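PDB 4XZ7: transglutaminase-like domain-containing protein from Streptococcus suis, which probably catalyses protein cross-linking as a transglutaminase, forms a homodimer and acts as an antiphagocytic virulence factor. Local coordinates for residues Ile128-Asn133 / Leu143-Asn148; Arg273-Asn276 / Pro281-Val284; Val72-His77 / His81-Asn86. One frame throughout, in Å; residues are numbered along the deposited sequence.

Contact 1 (Ile128-Asn133 / Leu143-Asn148); sequences IELDSN and LGTAEN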
ATOM      1  N   ILE B 128     -33.349 -12.677  -0.379  1.00 21.37           N
ATOM      2  CA  ILE B 128     -32.432 -12.455  -1.474  1.00 17.87           C
ATOM      3  C   ILE B 128     -31.117 -13.092  -1.093  1.00 21.46           C
ATOM      4  O   ILE B 128     -30.713 -13.051   0.083  1.00 18.07           O
ATOM      5  CB  ILE B 128     -32.225 -10.958  -1.777  1.00 16.24           C
ATOM      6  CG1 ILE B 128     -31.773 -10.217  -0.521  1.00 16.00           C
ATOM      7  CG2 ILE B 128     -33.518 -10.362  -2.306  1.00 22.17           C
ATOM      8  CD1 ILE B 128     -31.211  -8.806  -0.749  1.00 18.36           C
ATOM      9  N   GLU B 129     -30.466 -13.699  -2.080  1.00 15.64           N
ATOM     10  CA  GLU B 129     -29.101 -14.192  -1.917  1.00 24.13           C
ATOM     11  C   GLU B 129     -28.407 -14.275  -3.274  1.00 23.02           C
ATOM     12  O   GLU B 129     -29.054 -14.251  -4.323  1.00 20.66           O
ATOM     13  CB  GLU B 129     -29.092 -15.554  -1.224  1.00 26.50           C
ATOM     14  CG  GLU B 129     -30.199 -16.494  -1.652  1.00 40.93           C
ATOM     15  CD  GLU B 129     -29.960 -17.926  -1.200  1.00 47.59           C
ATOM     16  OE1 GLU B 129     -29.805 -18.789  -2.091  1.00 55.48           O
ATOM     17  OE2 GLU B 129     -29.923 -18.191   0.031  1.00 40.37           O
ATOM     18  N   LEU B 130     -27.083 -14.345  -3.256  1.00 18.10           N
ATOM     19  CA  LEU B 130     -26.334 -14.707  -4.462  1.00 21.07           C
ATOM     20  C   LEU B 130     -25.821 -16.131  -4.282  1.00 18.34           C
ATOM     21  O   LEU B 130     -25.101 -16.410  -3.312  1.00 19.12           O
ATOM     22  CB  LEU B 130     -25.177 -13.734  -4.710  1.00 19.48           C
ATOM     23  CG  LEU B 130     -25.597 -12.281  -4.916  1.00 24.30           C
ATOM     24  CD1 LEU B 130     -24.373 -11.383  -5.059  1.00 22.35           C
ATOM     25  CD2 LEU B 130     -26.516 -12.156  -6.130  1.00 20.62           C
ATOM     26  N   ASP B 131     -26.199 -17.047  -5.175  1.00 22.58           N
ATOM     27  CA  ASP B 131     -25.914 -18.455  -4.914  1.00 23.16           C
ATOM     28  C   ASP B 131     -24.461 -18.830  -5.229  1.00 20.98           C
ATOM     29  O   ASP B 131     -23.684 -18.026  -5.751  1.00 19.90           O
ATOM     30  CB  ASP B 131     -26.899 -19.373  -5.668  1.00 29.23           C
ATOM     31  CG  ASP B 131     -26.833 -19.230  -7.175  1.00 32.93           C
ATOM     32  OD1 ASP B 131     -25.882 -18.602  -7.704  1.00 29.90           O
ATOM     33  OD2 ASP B 131     -27.755 -19.769  -7.836  1.00 30.02           O
ATOM     34  N   SER B 132     -24.090 -20.052  -4.867  1.00 17.07           N
ATOM     35  CA  SER B 132     -22.716 -20.508  -5.004  1.00 21.22           C
ATOM     36  C   SER B 132     -22.274 -20.558  -6.473  1.00 24.09           C
ATOM     37  O   SER B 132     -21.092 -20.399  -6.766  1.00 24.92           O
ATOM     38  CB  SER B 132     -22.566 -21.883  -4.355  1.00 25.23           C
ATOM     39  OG  SER B 132     -23.526 -22.774  -4.903  1.00 29.57           O
ATOM     40  N   ASN B 133     -23.210 -20.766  -7.402  1.00 17.53           N
ATOM     41  CA  ASN B 133     -22.853 -20.799  -8.831  1.00 16.72           C
ATOM     42  C   ASN B 133     -22.386 -19.421  -9.307  1.00 20.66           C
ATOM     43  O   ASN B 133     -21.361 -19.290 -10.010  1.00 17.54           O
ATOM     44  CB  ASN B 133     -24.029 -21.266  -9.704  1.00 16.64           C
ATOM     45  CG  ASN B 133     -24.369 -22.754  -9.519  1.00 24.24           C
ATOM     46  OD1 ASN B 133     -23.537 -23.550  -9.081  1.00 20.95           O
ATOM     47  ND2 ASN B 133     -25.609 -23.127  -9.860  1.00 21.59           N
ATOM     48  N   LEU B 143     -13.242 -11.742  -9.223  1.00 15.68           N
ATOM     49  CA  LEU B 143     -14.036 -10.790  -8.452  1.00 13.79           C
ATOM     50  C   LEU B 143     -14.613 -11.432  -7.198  1.00 17.05           C
ATOM     51  O   LEU B 143     -14.726 -12.659  -7.115  1.00 15.46           O
ATOM     52  CB  LEU B 143     -15.177 -10.233  -9.296  1.00 14.19           C
ATOM     53  CG  LEU B 143     -14.825  -9.560 -10.623  1.00 21.24           C
ATOM     54  CD1 LEU B 143     -16.078  -9.335 -11.496  1.00 15.20           C
ATOM     55  CD2 LEU B 143     -14.085  -8.227 -10.370  1.00 21.07           C
ATOM     56  N   GLY B 144     -14.990 -10.591  -6.239  1.00 16.15           N
ATOM     57  CA  GLY B 144     -15.729 -11.012  -5.058  1.00 16.45           C
ATOM     58  C   GLY B 144     -16.814 -10.003  -4.740  1.00 17.02           C
ATOM     59  O   GLY B 144     -16.894  -8.935  -5.356  1.00 17.06           O
ATOM     60  N   THR B 145     -17.658 -10.331  -3.766  1.00 14.41           N
ATOM     61  CA  THR B 145     -18.807  -9.492  -3.419  1.00 13.12           C
ATOM     62  C   THR B 145     -19.273  -9.999  -2.074  1.00 20.25           C
ATOM     63  O   THR B 145     -19.085 -11.175  -1.759  1.00 17.93           O
ATOM     64  CB  THR B 145     -19.944  -9.567  -4.471  1.00 13.49           C
ATOM     65  OG1 THR B 145     -20.770  -8.403  -4.389  1.00 21.09           O
ATOM     66  CG2 THR B 145     -20.812 -10.782  -4.229  1.00 24.72           C
ATOM     67  N   ALA B 146     -19.825  -9.113  -1.251  1.00 19.25           N
ATOM     68  CA  ALA B 146     -20.111  -9.484   0.127  1.00 20.03           C
ATOM     69  C   ALA B 146     -21.007 -10.724   0.180  1.00 19.09           C
ATOM     70  O   ALA B 146     -21.845 -10.958  -0.702  1.00 13.23           O
ATOM     71  CB  ALA B 146     -20.751  -8.331   0.871  1.00 17.46           C
ATOM     72  N   GLU B 147     -20.827 -11.490   1.240  1.00 16.44           N
ATOM     73  CA  GLU B 147     -21.490 -12.773   1.402  1.00 21.21           C
ATOM     74  C   GLU B 147     -22.948 -12.616   1.776  1.00 20.82           C
ATOM     75  O   GLU B 147     -23.382 -11.530   2.182  1.00 13.43           O
ATOM     76  CB  GLU B 147     -20.756 -13.582   2.466  1.00 21.04           C
ATOM     77  CG  GLU B 147     -19.245 -13.639   2.204  1.00 39.29           C
ATOM     78  CD  GLU B 147     -18.883 -14.317   0.876  1.00 47.95           C
ATOM     79  OE1 GLU B 147     -18.075 -13.730   0.111  1.00 46.39           O
ATOM     80  OE2 GLU B 147     -19.396 -15.438   0.607  1.00 44.09           O
ATOM     81  N   ASN B 148     -23.694 -13.711   1.639  1.00 15.79           N
ATOM     82  CA  ASN B 148     -25.096 -13.744   2.030  1.00 18.57           C
ATOM     83  C   ASN B 148     -25.226 -13.696   3.534  1.00 20.91           C
ATOM     84  O   ASN B 148     -24.471 -14.349   4.233  1.00 15.69           O
ATOM     85  CB  ASN B 148     -25.767 -15.021   1.517  1.00 19.54           C
ATOM     86  CG  ASN B 148     -25.733 -15.132   0.010  1.00 22.73           C
ATOM     87  OD1 ASN B 148     -25.819 -14.116  -0.708  1.00 17.87           O
ATOM     88  ND2 ASN B 148     -25.617 -16.366  -0.490  1.00 14.23           N
TER
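The carboxamide of N148 pairs with the main chain of L130, using both of its polar ends at once. OD1 of N148 accepts the backbone N-H of L130 at 2.9 Å in a nearly straight bond (168°), the donor lying somewhat out of the carbonyl plane. In return ND2 of N148 donates to O of L130, also at 2.9 Å. O of L130 lies close to the plane of the N148 amide, yet ND2 stands above the plane of the L130 carbonyl. With CG anti to its own carbonyl carbon (chi1 -61°), the N148 side chain is carried across to the other segment, where the two bonds fix the rotation of the amide, which meets the N-H and C=O of L130 as the backbone of a paired strand would. R135 adds to the polar grip: its guanidinium group donates to OD1 of N148 and to the carbonyl oxygens of L130, T145 and A146.

Van der Waals contacts flank these bonds. CB of E129 rests against CG of N148 at 3.6 Å, while the carboxylate extends onward to the exposed side. Deeper in, the apolar CD1 of L130 meets CG2 of T145 at 3.7 Å, the two side chains crossing at about a right angle; the hydroxyl of T145 is bonded to the carbonyl of T164.

The first segment runs into helix 132-140, with D131 as its N-cap, bonded through OD1 to K134 N, and the second follows the helix. Strand 157-167 runs alongside, with H161 touching L130 and N148 and backbone bonds reaching G144 and A146, while L138 of the helix packs on T145.

Contact 2 (Arg273-Asn276 / Pro281-Val284); sequences RAFN and PAYV
N276, near the C-terminal end of helix 264-277, reads the backbone of A282 through both ends of its carboxamide. OD1 of N276 accepts the N-H of A282 at 2.9 Å, and ND2 of N276 returns a longer bond of 3.2 Å to O of A282. Neither is straight: the angles at hydrogen are 143° and 152°, and both donors are tilted from the carbonyl plane of their acceptor. The N-H and C=O of A282, at the start of strand 282-288, are thus both met by one side chain in a buried place. OD1 of N276 also lies 3.4 Å from CA of P281, which precedes the paired residue.

Beside this polar pair, the methyl CB of A282 points to the helix and meets CB of F275 at 3.7 Å, near the plane of the phenyl ring and at its edge. With CG beside the backbone N (chi1 -68°), the ring of F275 swings off past the alanine to V300, so its root rather than its far end makes the contact. A272, one turn back on the helix, also packs on A282.

Further out, L373 and L374 cover N276, and R273 holds the other side of the helix through a salt bridge to D195 and bonds to the carbonyls of L374 and F376.

Within the transglutaminase-like domain, helix 264-277 is thereby laid against strand 282-288 of the five-stranded sheet. Strand 294-302 pairs with it on one edge, bonding P281 and Y283 to Y301 and R299, while helix 188-205 packs against R273 and A274.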
ATOM      1  N   ARG B 273      18.722   9.807  18.180  1.00 27.07           N
ATOM      2  CA  ARG B 273      17.800  10.782  18.767  1.00 34.64           C
ATOM      3  C   ARG B 273      18.021  10.871  20.275  1.00 34.81           C
ATOM      4  O   ARG B 273      18.214  11.963  20.812  1.00 34.41           O
ATOM      5  CB  ARG B 273      16.342  10.426  18.468  1.00 35.64           C
ATOM      6  CG  ARG B 273      15.348  11.485  18.903  1.00 40.15           C
ATOM      7  CD  ARG B 273      15.367  12.701  17.981  1.00 38.56           C
ATOM      8  NE  ARG B 273      14.351  13.680  18.360  1.00 27.80           N
ATOM      9  CZ  ARG B 273      14.358  14.945  17.961  1.00 28.38           C
ATOM     10  NH1 ARG B 273      15.322  15.382  17.161  1.00 32.23           N
ATOM     11  NH2 ARG B 273      13.412  15.778  18.362  1.00 28.82           N
ATOM     12  N   ALA B 274      18.017   9.721  20.946  1.00 28.23           N
ATOM     13  CA  ALA B 274      18.256   9.662  22.395  1.00 29.14           C
ATOM     14  C   ALA B 274      19.586  10.294  22.845  1.00 36.30           C
ATOM     15  O   ALA B 274      19.645  10.964  23.871  1.00 35.28           O
ATOM     16  CB  ALA B 274      18.197   8.230  22.855  1.00 32.49           C
ATOM     17  N   PHE B 275      20.652  10.064  22.086  1.00 30.16           N
ATOM     18  CA  PHE B 275      21.966  10.584  22.439  1.00 36.01           C
ATOM     19  C   PHE B 275      22.033  12.099  22.292  1.00 42.30           C
ATOM     20  O   PHE B 275      22.721  12.775  23.059  1.00 41.55           O
ATOM     21  CB  PHE B 275      23.047   9.932  21.578  1.00 30.87           C
ATOM     22  CG  PHE B 275      23.252   8.468  21.870  1.00 40.20           C
ATOM     23  CD1 PHE B 275      22.959   7.951  23.124  1.00 43.81           C
ATOM     24  CD2 PHE B 275      23.734   7.612  20.894  1.00 29.67           C
ATOM     25  CE1 PHE B 275      23.152   6.600  23.401  1.00 40.75           C
ATOM     26  CE2 PHE B 275      23.927   6.253  21.163  1.00 33.07           C
ATOM     27  CZ  PHE B 275      23.633   5.752  22.417  1.00 33.26           C
ATOM     28  N   ASN B 276      21.339  12.627  21.288  1.00 38.80           N
ATOM     29  CA  ASN B 276      21.295  14.070  21.108  1.00 32.79           C
ATOM     30  C   ASN B 276      20.548  14.688  22.283  1.00 40.43           C
ATOM     31  O   ASN B 276      20.967  15.719  22.807  1.00 47.27           O
ATOM     32  CB  ASN B 276      20.653  14.454  19.772  1.00 31.39           C
ATOM     33  CG  ASN B 276      21.612  14.308  18.604  1.00 35.69           C
ATOM     34  OD1 ASN B 276      22.804  14.564  18.736  1.00 31.89           O
ATOM     35  ND2 ASN B 276      21.096  13.870  17.454  1.00 30.07           N
ATOM     36  N   PRO B 281      26.308  14.491  20.876  1.00 40.59           N
ATOM     37  CA  PRO B 281      26.167  14.688  19.423  1.00 39.01           C
ATOM     38  C   PRO B 281      26.189  13.379  18.646  1.00 43.09           C
ATOM     39  O   PRO B 281      27.171  12.633  18.739  1.00 38.40           O
ATOM     40  CB  PRO B 281      27.378  15.548  19.074  1.00 38.41           C
ATOM     41  CG  PRO B 281      27.549  16.415  20.319  1.00 36.33           C
ATOM     42  CD  PRO B 281      27.214  15.488  21.480  1.00 39.65           C
ATOM     43  N   ALA B 282      25.111  13.100  17.911  1.00 43.45           N
ATOM     44  CA  ALA B 282      24.965  11.816  17.241  1.00 38.78           C
ATOM     45  C   ALA B 282      24.279  11.922  15.877  1.00 44.09           C
ATOM     46  O   ALA B 282      23.474  12.822  15.632  1.00 29.74           O
ATOM     47  CB  ALA B 282      24.197  10.844  18.138  1.00 30.07           C
ATOM     48  N   TYR B 283      24.616  11.006  14.982  1.00 29.01           N
ATOM     49  CA  TYR B 283      23.864  10.886  13.737  1.00 36.99           C
ATOM     50  C   TYR B 283      23.933   9.440  13.281  1.00 35.23           C
ATOM     51  O   TYR B 283      24.707   8.639  13.823  1.00 28.04           O
ATOM     52  CB  TYR B 283      24.378  11.867  12.647  1.00 28.57           C
ATOM     53  CG  TYR B 283      25.768  11.602  12.058  1.00 30.46           C
ATOM     54  CD1 TYR B 283      25.918  11.264  10.711  1.00 31.16           C
ATOM     55  CD2 TYR B 283      26.925  11.721  12.831  1.00 29.86           C
ATOM     56  CE1 TYR B 283      27.169  11.043  10.146  1.00 28.90           C
ATOM     57  CE2 TYR B 283      28.189  11.493  12.277  1.00 30.26           C
ATOM     58  CZ  TYR B 283      28.298  11.145  10.934  1.00 37.08           C
ATOM     59  OH  TYR B 283      29.528  10.911  10.355  1.00 30.20           O
ATOM     60  N   VAL B 284      23.107   9.107  12.298  1.00 28.73           N
ATOM     61  CA  VAL B 284      23.016   7.742  11.800  1.00 30.70           C
ATOM     62  C   VAL B 284      23.919   7.536  10.586  1.00 27.23           C
ATOM     63  O   VAL B 284      23.912   8.330   9.646  1.00 26.29           O
ATOM     64  CB  VAL B 284      21.556   7.393  11.416  1.00 24.56           C
ATOM     65  CG1 VAL B 284      21.472   6.001  10.854  1.00 23.76           C
ATOM     66  CG2 VAL B 284      20.649   7.522  12.621  1.00 29.34           C
TER

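Contact 3 (Val72-His77 / His81-Asn86); sequences VTQNIH and HILVMN
With chi1 of H81 at -75° and of I76 at -61°, CG of H81 and CG1 of I76 lie beside their own backbone N, the two side chains crossing at about a right angle. The H81 torsion brings the imidazole under CB of I76, which sits over one ring face, 3.7 Å from the centroid, in a CH-pi contact offset toward the rim; the I76 torsion carries CD1 along the ring to CG of H81. ND1 of H81 is bonded to the carbonyl of F79, which fixes the turn of the ring. A chi1 of -57° puts CG of Q74 against CD2 of L83 at 3.9 Å, and a bend at chi2 turns the amide away, OE1 accepting the backbone N-H of N154.

The backbones meet in one antiparallel hydrogen-bonded pair: Q74 N donates to H81 O at 2.9 Å, and H81 N to Q74 O at 2.8 Å. Before Q74, where residues 72-73 are no longer strand, a water bridges the backbones, donating to V72 O and accepting from L83 N. CG2 of T73 covers CG1 of I82 there.

Strands 74-76 and 79-86, antiparallel and successive along the chain, form a beta hairpin within a mixed sheet.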
ATOM      1  N   VAL B  72     -37.265   2.315  17.096  1.00 24.73           N
ATOM      2  CA  VAL B  72     -35.847   2.648  17.048  1.00 24.20           C
ATOM      3  C   VAL B  72     -34.958   1.472  17.486  1.00 23.58           C
ATOM      4  O   VAL B  72     -33.769   1.446  17.192  1.00 22.93           O
ATOM      5  CB  VAL B  72     -35.538   3.898  17.917  1.00 25.00           C
ATOM      6  CG1 VAL B  72     -36.187   5.140  17.302  1.00 25.53           C
ATOM      7  CG2 VAL B  72     -36.022   3.698  19.333  1.00 25.89           C
ATOM      8  N   THR B  73     -35.539   0.507  18.193  1.00 23.86           N
ATOM      9  CA  THR B  73     -34.796  -0.680  18.596  1.00 23.37           C
ATOM     10  C   THR B  73     -35.592  -1.963  18.401  1.00 23.24           C
ATOM     11  O   THR B  73     -36.818  -1.944  18.332  1.00 23.84           O
ATOM     12  CB  THR B  73     -34.356  -0.621  20.076  1.00 25.92           C
ATOM     13  OG1 THR B  73     -35.509  -0.531  20.929  1.00 25.05           O
ATOM     14  CG2 THR B  73     -33.433   0.567  20.327  1.00 24.18           C
ATOM     15  N   GLN B  74     -34.857  -3.067  18.334  1.00 22.60           N
ATOM     16  CA  GLN B  74     -35.382  -4.429  18.292  1.00 26.34           C
ATOM     17  C   GLN B  74     -35.086  -5.137  19.616  1.00 24.29           C
ATOM     18  O   GLN B  74     -33.948  -5.144  20.089  1.00 27.01           O
ATOM     19  CB  GLN B  74     -34.752  -5.207  17.123  1.00 21.48           C
ATOM     20  CG  GLN B  74     -34.957  -4.538  15.762  1.00 21.06           C
ATOM     21  CD  GLN B  74     -36.436  -4.525  15.346  1.00 28.55           C
ATOM     22  OE1 GLN B  74     -37.131  -5.544  15.454  1.00 21.68           O
ATOM     23  NE2 GLN B  74     -36.920  -3.365  14.885  1.00 21.80           N
ATOM     24  N   ASN B  75     -36.107  -5.731  20.214  1.00 23.62           N
ATOM     25  CA  ASN B  75     -35.948  -6.388  21.494  1.00 25.04           C
ATOM     26  C   ASN B  75     -35.358  -7.754  21.208  1.00 27.90           C
ATOM     27  O   ASN B  75     -36.030  -8.611  20.650  1.00 23.94           O
ATOM     28  CB  ASN B  75     -37.297  -6.480  22.231  1.00 30.82           C
ATOM     29  CG  ASN B  75     -37.195  -7.157  23.592  1.00 36.22           C
ATOM     30  OD1 ASN B  75     -36.235  -6.957  24.330  1.00 35.57           O
ATOM     31  ND2 ASN B  75     -38.198  -7.976  23.925  1.00 37.27           N
ATOM     32  N   ILE B  76     -34.085  -7.954  21.520  1.00 24.30           N
ATOM     33  CA  ILE B  76     -33.514  -9.266  21.261  1.00 22.70           C
ATOM     34  C   ILE B  76     -32.881  -9.776  22.547  1.00 29.79           C
ATOM     35  O   ILE B  76     -32.018  -9.115  23.120  1.00 23.34           O
ATOM     36  CB  ILE B  76     -32.503  -9.229  20.115  1.00 21.62           C
ATOM     37  CG1 ILE B  76     -33.186  -8.764  18.816  1.00 21.52           C
ATOM     38  CG2 ILE B  76     -31.890 -10.608  19.904  1.00 23.97           C
ATOM     39  CD1 ILE B  76     -32.249  -8.706  17.628  1.00 20.23           C
ATOM     40  N   HIS B  77     -33.355 -10.935  23.002  1.00 25.01           N
ATOM     41  CA  HIS B  77     -33.034 -11.483  24.326  1.00 28.12           C
ATOM     42  C   HIS B  77     -33.099 -10.396  25.372  1.00 28.91           C
ATOM     43  O   HIS B  77     -32.153 -10.178  26.124  1.00 26.63           O
ATOM     44  CB  HIS B  77     -31.662 -12.150  24.346  1.00 29.29           C
ATOM     45  CG  HIS B  77     -31.620 -13.452  23.614  1.00 28.71           C
ATOM     46  ND1 HIS B  77     -30.900 -13.632  22.456  1.00 29.98           N
ATOM     47  CD2 HIS B  77     -32.225 -14.636  23.868  1.00 26.75           C
ATOM     48  CE1 HIS B  77     -31.052 -14.871  22.030  1.00 28.23           C
ATOM     49  NE2 HIS B  77     -31.847 -15.503  22.870  1.00 29.29           N
ATOM     50  N   HIS B  81     -31.675  -3.529  20.618  1.00 22.51           N
ATOM     51  CA  HIS B  81     -30.696  -3.576  19.549  1.00 21.52           C
ATOM     52  C   HIS B  81     -30.985  -2.479  18.529  1.00 23.19           C
ATOM     53  O   HIS B  81     -32.111  -2.345  18.053  1.00 21.54           O
ATOM     54  CB  HIS B  81     -30.696  -4.940  18.858  1.00 20.85           C
ATOM     55  CG  HIS B  81     -30.049  -6.035  19.653  1.00 20.87           C
ATOM     56  ND1 HIS B  81     -30.486  -6.404  20.905  1.00 21.69           N
ATOM     57  CD2 HIS B  81     -29.000  -6.840  19.364  1.00 20.23           C
ATOM     58  CE1 HIS B  81     -29.725  -7.393  21.358  1.00 21.57           C
ATOM     59  NE2 HIS B  81     -28.818  -7.674  20.444  1.00 20.68           N
ATOM     60  N   ILE B  82     -29.963  -1.703  18.194  1.00 21.00           N
ATOM     61  CA  ILE B  82     -30.071  -0.722  17.127  1.00 20.79           C
ATOM     62  C   ILE B  82     -29.535  -1.325  15.837  1.00 22.25           C
ATOM     63  O   ILE B  82     -28.502  -1.978  15.850  1.00 19.31           O
ATOM     64  CB  ILE B  82     -29.311   0.565  17.487  1.00 24.63           C
ATOM     65  CG1 ILE B  82     -29.995   1.221  18.693  1.00 24.74           C
ATOM     66  CG2 ILE B  82     -29.253   1.509  16.271  1.00 20.97           C
ATOM     67  CD1 ILE B  82     -29.202   2.331  19.343  1.00 28.05           C
ATOM     68  N   LEU B  83     -30.259  -1.145  14.736  1.00 19.66           N
ATOM     69  CA  LEU B  83     -29.819  -1.647  13.440  1.00 18.86           C
ATOM     70  C   LEU B  83     -29.192  -0.533  12.630  1.00 18.69           C
ATOM     71  O   LEU B  83     -29.807   0.511  12.448  1.00 19.17           O
ATOM     72  CB  LEU B  83     -30.990  -2.229  12.649  1.00 20.46           C
ATOM     73  CG  LEU B  83     -31.469  -3.671  12.837  1.00 28.83           C
ATOM     74  CD1 LEU B  83     -31.242  -4.169  14.226  1.00 22.61           C
ATOM     75  CD2 LEU B  83     -32.952  -3.714  12.507  1.00 34.56           C
ATOM     76  N   VAL B  84     -27.991  -0.763  12.110  1.00 19.36           N
ATOM     77  CA  VAL B  84     -27.362   0.215  11.229  1.00 24.04           C
ATOM     78  C   VAL B  84     -26.894  -0.447   9.941  1.00 27.45           C
ATOM     79  O   VAL B  84     -26.847  -1.666   9.851  1.00 17.59           O
ATOM     80  CB  VAL B  84     -26.150   0.878  11.901  1.00 21.13           C
ATOM     81  CG1 VAL B  84     -26.564   1.538  13.175  1.00 18.74           C
ATOM     82  CG2 VAL B  84     -25.064  -0.184  12.172  1.00 20.97           C
ATOM     83  N   MET B  85     -26.514   0.354   8.948  1.00 28.05           N
ATOM     84  CA  MET B  85     -25.925  -0.210   7.738  1.00 32.08           C
ATOM     85  C   MET B  85     -24.996   0.810   7.103  1.00 34.66           C
ATOM     86  O   MET B  85     -25.164   2.008   7.327  1.00 30.09           O
ATOM     87  CB  MET B  85     -27.012  -0.647   6.754  1.00 32.76           C
ATOM     88  CG  MET B  85     -27.734   0.482   6.082  1.00 38.33           C
ATOM     89  SD  MET B  85     -28.976  -0.025   4.876  1.00 56.42           S
ATOM     90  CE  MET B  85     -29.483   1.591   4.335  1.00 37.89           C
ATOM     91  N   ASN B  86     -24.008   0.328   6.343  1.00 36.24           N
ATOM     92  CA  ASN B  86     -23.065   1.197   5.635  1.00 30.46           C
ATOM     93  C   ASN B  86     -23.792   2.249   4.822  1.00 24.60           C
ATOM     94  O   ASN B  86     -24.790   1.951   4.157  1.00 24.82           O
ATOM     95  CB  ASN B  86     -22.143   0.378   4.730  1.00 39.53           C
ATOM     96  CG  ASN B  86     -20.786   0.117   5.364  1.00 49.87           C
ATOM     97  OD1 ASN B  86     -20.217   0.995   6.018  1.00 54.03           O
ATOM     98  ND2 ASN B  86     -20.263  -1.099   5.186  1.00 51.03           N
TER
HETATM   99  O   HOH W   1     -32.700   0.192  14.881  1.00 25.77           O

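How the contacts relate
All three contacts join elements close in sequence, but no two share an element. Contact 2 is buried within the transglutaminase-like domain; contact 3 is largely buried yet lies far from the chain's centre, and contact 1 is only partly covered. Contacts 1 and 3 lie on the same side of the chain's centre, their nearest atoms about 8 Å apart, whereas contact 2 is on the opposite side of it, about 56 Å from contact 1 between centres. Contacts 1 and 2 both rely on an asparagine amide bridging one residue's backbone, joining loop to loop and helix to strand respectively, and both touch the second subunit. Contact 3 uses strand pairing, a water and an aromatic face.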